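Local structure of glypican-1 (4YWT) at residues D286-N291 with Q458-T463; S295-T300 with E380-L385. The protein carries heparan sulfate chains at the cell surface, through which it binds alpha-4(V) collagen and takes part in Schwann cell myelination. The protein carries 3 engineered substitutions. All coordinates share one frame; numbering follows the deposited sequence.

Contact 1. Residues D286-N291 with Q458-T463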
loop_
_atom_site.group_PDB
_atom_site.type_symbol
_atom_site.label_atom_id
_atom_site.label_comp_id
_atom_site.label_asym_id
_atom_site.label_seq_id
_atom_site.Cartn_x
_atom_site.Cartn_y
_atom_site.Cartn_z
ATOM N N ASP A 286 -12.350 -2.168 3.850
ATOM C CA ASP A 286 -11.862 -1.549 5.083
ATOM C C ASP A 286 -11.100 -2.492 6.014
ATOM O O ASP A 286 -9.931 -2.253 6.323
ATOM C CB ASP A 286 -13.041 -0.934 5.846
ATOM C CG ASP A 286 -12.601 -0.139 7.058
ATOM O OD1 ASP A 286 -11.715 0.726 6.910
ATOM O OD2 ASP A 286 -13.142 -0.378 8.158
ATOM N N ALA A 287 -11.765 -3.557 6.448
ATOM C CA ALA A 287 -11.214 -4.471 7.448
ATOM C C ALA A 287 -9.884 -5.099 7.024
ATOM O O ALA A 287 -8.915 -5.097 7.786
ATOM C CB ALA A 287 -12.227 -5.562 7.766
ATOM N N GLU A 288 -9.841 -5.632 5.808
ATOM C CA GLU A 288 -8.655 -6.334 5.336
ATOM C C GLU A 288 -7.542 -5.364 4.947
ATOM O O GLU A 288 -6.360 -5.693 5.056
ATOM C CB GLU A 288 -9.006 -7.246 4.160
ATOM C CG GLU A 288 -9.995 -8.349 4.512
ATOM C CD GLU A 288 -9.658 -9.053 5.818
ATOM O OE1 GLU A 288 -8.477 -9.408 6.022
ATOM O OE2 GLU A 288 -10.578 -9.247 6.641
ATOM N N TRP A 289 -7.924 -4.173 4.493
ATOM C CA TRP A 289 -6.950 -3.118 4.228
ATOM C C TRP A 289 -6.251 -2.742 5.534
ATOM O O TRP A 289 -5.019 -2.674 5.598
ATOM C CB TRP A 289 -7.637 -1.905 3.594
ATOM C CG TRP A 289 -6.760 -0.708 3.362
ATOM C CD1 TRP A 289 -6.613 0.370 4.186
ATOM C CD2 TRP A 289 -5.932 -0.451 2.217
ATOM N NE1 TRP A 289 -5.741 1.276 3.632
ATOM C CE2 TRP A 289 -5.308 0.795 2.424
ATOM C CE3 TRP A 289 -5.656 -1.157 1.041
ATOM C CZ2 TRP A 289 -4.423 1.351 1.501
ATOM C CZ3 TRP A 289 -4.777 -0.604 0.126
ATOM C CH2 TRP A 289 -4.171 0.638 0.361
ATOM N N ARG A 290 -7.048 -2.529 6.577
ATOM C CA ARG A 290 -6.519 -2.204 7.897
ATOM C C ARG A 290 -5.661 -3.333 8.455
ATOM O O ARG A 290 -4.632 -3.080 9.079
ATOM C CB ARG A 290 -7.654 -1.888 8.873
ATOM C CG ARG A 290 -8.375 -0.580 8.589
ATOM C CD ARG A 290 -9.443 -0.310 9.635
ATOM N NE ARG A 290 -10.257 0.854 9.303
ATOM C CZ ARG A 290 -9.959 2.102 9.653
ATOM N NH1 ARG A 290 -8.857 2.355 10.345
ATOM N NH2 ARG A 290 -10.763 3.099 9.307
ATOM N N ASN A 291 -6.089 -4.575 8.240
ATOM C CA ASN A 291 -5.310 -5.731 8.673
ATOM C C ASN A 291 -3.941 -5.765 8.003
ATOM O O ASN A 291 -2.902 -5.902 8.671
ATOM C CB ASN A 291 -6.062 -7.032 8.379
ATOM C CG ASN A 291 -7.205 -7.278 9.344
ATOM O OD1 ASN A 291 -7.186 -6.805 10.480
ATOM N ND2 ASN A 291 -8.207 -8.026 8.895
ATOM N N GLN A 458 -6.878 -11.010 -1.952
ATOM C CA GLN A 458 -5.460 -10.659 -2.042
ATOM C C GLN A 458 -4.940 -10.082 -0.723
ATOM O O GLN A 458 -3.879 -10.490 -0.223
ATOM C CB GLN A 458 -5.224 -9.664 -3.180
ATOM C CG GLN A 458 -5.500 -10.229 -4.566
ATOM C CD GLN A 458 -4.614 -11.415 -4.896
ATOM O OE1 GLN A 458 -3.408 -11.267 -5.097
ATOM N NE2 GLN A 458 -5.209 -12.601 -4.954
ATOM N N LEU A 459 -5.697 -9.143 -0.160
ATOM C CA LEU A 459 -5.349 -8.552 1.129
ATOM C C LEU A 459 -5.231 -9.622 2.211
ATOM O O LEU A 459 -4.269 -9.623 2.983
ATOM C CB LEU A 459 -6.380 -7.498 1.543
ATOM C CG LEU A 459 -6.524 -6.259 0.656
ATOM C CD1 LEU A 459 -7.624 -5.352 1.182
ATOM C CD2 LEU A 459 -5.212 -5.503 0.562
ATOM N N LYS A 460 -6.204 -10.530 2.260
ATOM C CA LYS A 460 -6.165 -11.644 3.211
ATOM C C LYS A 460 -4.872 -12.449 3.092
ATOM O O LYS A 460 -4.166 -12.676 4.084
ATOM C CB LYS A 460 -7.357 -12.581 3.003
ATOM C CG LYS A 460 -8.711 -12.011 3.380
ATOM C CD LYS A 460 -9.749 -13.125 3.409
ATOM C CE LYS A 460 -11.165 -12.586 3.444
ATOM N NZ LYS A 460 -12.159 -13.671 3.199
ATOM N N ILE A 461 -4.575 -12.880 1.869
ATOM C CA ILE A 461 -3.398 -13.702 1.605
ATOM C C ILE A 461 -2.097 -13.005 2.004
ATOM O O ILE A 461 -1.266 -13.580 2.723
ATOM C CB ILE A 461 -3.326 -14.097 0.118
ATOM C CG1 ILE A 461 -4.504 -15.007 -0.240
ATOM C CG2 ILE A 461 -2.008 -14.790 -0.190
ATOM C CD1 ILE A 461 -4.703 -15.198 -1.726
ATOM N N MET A 462 -1.924 -11.767 1.546
ATOM C CA MET A 462 -0.714 -11.017 1.867
ATOM C C MET A 462 -0.586 -10.816 3.377
ATOM O O MET A 462 0.505 -10.947 3.941
ATOM C CB MET A 462 -0.707 -9.669 1.146
ATOM C CG MET A 462 0.614 -8.916 1.239
ATOM S SD MET A 462 1.990 -9.799 0.481
ATOM C CE MET A 462 3.018 -10.098 1.913
ATOM N N THR A 463 -1.708 -10.515 4.028
ATOM C CA THR A 463 -1.726 -10.328 5.475
ATOM C C THR A 463 -1.254 -11.582 6.195
ATOM O O THR A 463 -0.422 -11.509 7.102
ATOM C CB THR A 463 -3.125 -9.963 5.989
ATOM O OG1 THR A 463 -3.592 -8.788 5.317
ATOM C CG2 THR A 463 -3.091 -9.706 7.490
HETATM O O HOH W 1 -6.056 -8.277 5.175
#
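Two torsions set up the polar meeting of Glu-288 with Thr-463. The Glu-288 chain is bent at chi2 (-45°), folding its carboxylate back beside its own helix, and the hydroxyl of Thr-463 lies beside its backbone N (chi1 -57°), leaving CG2 to pack against Asn-291. Water 1 sits between the helices with three acceptors around it, Glu-288 O (2.6 Å), Glu-288 OE1 (2.8 Å) and Thr-463 OG1, which must share its two hydrogens. The hydroxyl in turn donates to Leu-459 O at 2.6 Å, reaching it from the face of the carbonyl opposite the one used by Thr-463 N. Glu-288 OE1 has a second donor, Asn-291 ND2 at 3.2 Å, which lies above the carboxylate plane and, together with the water, would restrict how the carboxylate turns. Beside this network, Glu-288 CB meets Leu-459 CB at 3.7 Å, while Leu-459 CD1 comes within 3.5 Å of Trp-289 N. Lys-460 CG passes 3.7 Å from Glu-288 OE1. The segment axes run 8.8 Å apart at 25°, a near-parallel pairing of helices 286-299 and 450-471. Helix 204-236 adjoins both, touching Trp-289 and Met-462, and Trp-289 NE1 hydrogen-bonds to Val-388 O.

Contact 2. Residues S295-T300 with E380-L385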
loop_
_atom_site.group_PDB
_atom_site.type_symbol
_atom_site.label_atom_id
_atom_site.label_comp_id
_atom_site.label_asym_id
_atom_site.label_seq_id
_atom_site.Cartn_x
_atom_site.Cartn_y
_atom_site.Cartn_z
ATOM N N SER A 295 -0.257 -5.270 9.771
ATOM C CA SER A 295 0.820 -6.258 9.729
ATOM C C SER A 295 2.063 -5.689 9.042
ATOM O O SER A 295 3.188 -6.096 9.336
ATOM C CB SER A 295 0.355 -7.537 9.023
ATOM O OG SER A 295 0.208 -7.337 7.629
ATOM N N MET A 296 1.854 -4.735 8.140
ATOM C CA MET A 296 2.952 -4.097 7.423
ATOM C C MET A 296 3.692 -3.108 8.316
ATOM O O MET A 296 4.910 -2.963 8.219
ATOM C CB MET A 296 2.436 -3.391 6.169
ATOM C CG MET A 296 2.281 -4.309 4.968
ATOM S SD MET A 296 2.062 -3.414 3.418
ATOM C CE MET A 296 0.543 -2.533 3.745
ATOM N N VAL A 297 2.952 -2.423 9.181
ATOM C CA VAL A 297 3.572 -1.561 10.177
ATOM C C VAL A 297 4.348 -2.425 11.164
ATOM O O VAL A 297 5.473 -2.097 11.546
ATOM C CB VAL A 297 2.530 -0.703 10.925
ATOM C CG1 VAL A 297 3.130 -0.099 12.187
ATOM C CG2 VAL A 297 1.988 0.389 10.014
ATOM N N LEU A 298 3.750 -3.547 11.552
ATOM C CA LEU A 298 4.374 -4.451 12.514
ATOM C C LEU A 298 5.658 -5.098 12.002
ATOM O O LEU A 298 6.627 -5.225 12.749
ATOM C CB LEU A 298 3.389 -5.546 12.928
ATOM C CG LEU A 298 2.475 -5.203 14.105
ATOM C CD1 LEU A 298 1.610 -6.397 14.479
ATOM C CD2 LEU A 298 3.303 -4.739 15.294
ATOM N N ILE A 299 5.668 -5.505 10.735
ATOM C CA ILE A 299 6.795 -6.261 10.191
ATOM C C ILE A 299 8.091 -5.441 10.145
ATOM O O ILE A 299 9.185 -6.007 10.155
ATOM C CB ILE A 299 6.480 -6.800 8.771
ATOM C CG1 ILE A 299 7.474 -7.897 8.377
ATOM C CG2 ILE A 299 6.476 -5.680 7.746
ATOM C CD1 ILE A 299 7.435 -9.111 9.281
ATOM N N THR A 300 7.969 -4.116 10.118
ATOM C CA THR A 300 9.141 -3.246 10.019
ATOM C C THR A 300 10.050 -3.352 11.240
ATOM O O THR A 300 11.240 -3.055 11.162
ATOM C CB THR A 300 8.738 -1.768 9.831
ATOM O OG1 THR A 300 8.017 -1.312 10.982
ATOM C CG2 THR A 300 7.877 -1.604 8.593
ATOM N N GLU A 380 8.842 7.407 8.068
ATOM C CA GLU A 380 8.025 8.024 7.028
ATOM C C GLU A 380 6.940 7.067 6.530
ATOM O O GLU A 380 5.778 7.453 6.380
ATOM C CB GLU A 380 8.905 8.481 5.862
ATOM C CG GLU A 380 8.144 8.803 4.583
ATOM C CD GLU A 380 7.291 10.053 4.698
ATOM O OE1 GLU A 380 7.484 10.827 5.659
ATOM O OE2 GLU A 380 6.426 10.263 3.822
ATOM N N ALA A 381 7.327 5.818 6.293
ATOM C CA ALA A 381 6.405 4.807 5.789
ATOM C C ALA A 381 5.284 4.515 6.782
ATOM O O ALA A 381 4.127 4.385 6.394
ATOM C CB ALA A 381 7.154 3.530 5.454
ATOM N N LYS A 382 5.630 4.412 8.062
ATOM C CA LYS A 382 4.631 4.169 9.094
ATOM C C LYS A 382 3.683 5.354 9.212
ATOM O O LYS A 382 2.483 5.175 9.430
ATOM C CB LYS A 382 5.295 3.874 10.441
ATOM C CG LYS A 382 5.971 2.510 10.494
ATOM C CD LYS A 382 6.114 1.992 11.917
ATOM C CE LYS A 382 7.189 2.736 12.684
ATOM N NZ LYS A 382 7.534 2.026 13.949
ATOM N N ALA A 383 4.216 6.563 9.057
ATOM C CA ALA A 383 3.367 7.751 9.037
ATOM C C ALA A 383 2.367 7.682 7.884
ATOM O O ALA A 383 1.154 7.821 8.086
ATOM C CB ALA A 383 4.212 9.012 8.933
ATOM N N GLN A 384 2.879 7.450 6.679
ATOM C CA GLN A 384 2.042 7.401 5.483
ATOM C C GLN A 384 1.007 6.275 5.521
ATOM O O GLN A 384 -0.084 6.413 4.971
ATOM C CB GLN A 384 2.909 7.256 4.231
ATOM C CG GLN A 384 3.610 8.538 3.800
ATOM C CD GLN A 384 2.651 9.591 3.267
ATOM O OE1 GLN A 384 1.456 9.341 3.100
ATOM N NE2 GLN A 384 3.177 10.780 2.993
ATOM N N LEU A 385 1.351 5.166 6.166
ATOM C CA LEU A 385 0.453 4.017 6.234
ATOM C C LEU A 385 -0.611 4.209 7.307
ATOM O O LEU A 385 -1.764 3.824 7.117
ATOM C CB LEU A 385 1.239 2.730 6.490
ATOM C CG LEU A 385 2.042 2.215 5.294
ATOM C CD1 LEU A 385 2.607 0.832 5.572
ATOM C CD2 LEU A 385 1.187 2.209 4.034
HETATM O O HOH W 2 9.179 -0.013 13.216
#
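A valine methyl and the Thr-300 hydroxyl meet the Lys-382 methylenes, so no aromatic face or edge enters this antiparallel helix pair of the elongated, mainly helical glypican core. The flat group that matters is the Val-297 carbonyl: Thr-300 OG1 donates to Val-297 O at 2.7 Å, tilted 23° from the carbonyl plane. That bond within the segment orients the hydroxyl.

The antiparallel assignment rests on an angle of 166° between the segment axes, whose closest approach is 10.2 Å. Such a spacing leaves room for side chains from both helices between the backbones. Val-297 divides its two methyls between partners. Val-297 CG1, anti to the backbone N, lies 3.7 Å from Lys-382 CD, and the two side chains cross at about a right angle; Val-297 CG2 reaches Leu-385 CB at 4.3 Å. The same leucine also brings its CD1 to 4.3 Å from Met-296 CB, extending the apolar seam toward the buried side.

Other helices adjoin these segments. Thr-300 rests against Phe-222 of helix 204-236, Met-296 meets Leu-466 of helix 450-471, and Ala-381 links the second segment to helix 70-129 through Gln-102 and Phe-106.

Lys-382 has two roles, with its methylenes joining the apolar packing and its ammonium continuing to a polar bridge. Its chain bends at chi3 (-73°), about the CG-CD bond that leads into the methylene touching Val-297. Farther out lies water 2, which accepts from Lys-382 NZ at 2.7 Å and donates to Thr-300 OG1 at 2.8 Å, leaving the threonine hydroxyl with one bond given and one received.

Going from the N terminus, after helices such as 70-129 and 204-236 the chain forms helix 286-299, whose early turns supply one side of contact 1 and whose last turns, with Thr-300, supply one side of contact 2. Contact 2 closes first, after 79 intervening residues, when helix 373-387 returns antiparallel. The chain then passes through helix 391-404 and the small two-stranded sheet before helix 450-471 closes contact 1, 166 residues after its first segment. The smaller loop therefore lies wholly within the larger, and the two do not cross. With centres 14 Å apart, they meet at Thr-463 CG2 and Ser-295 OG (4.1 Å), and helix 286-299 ties helices 373-387 and 450-471 together.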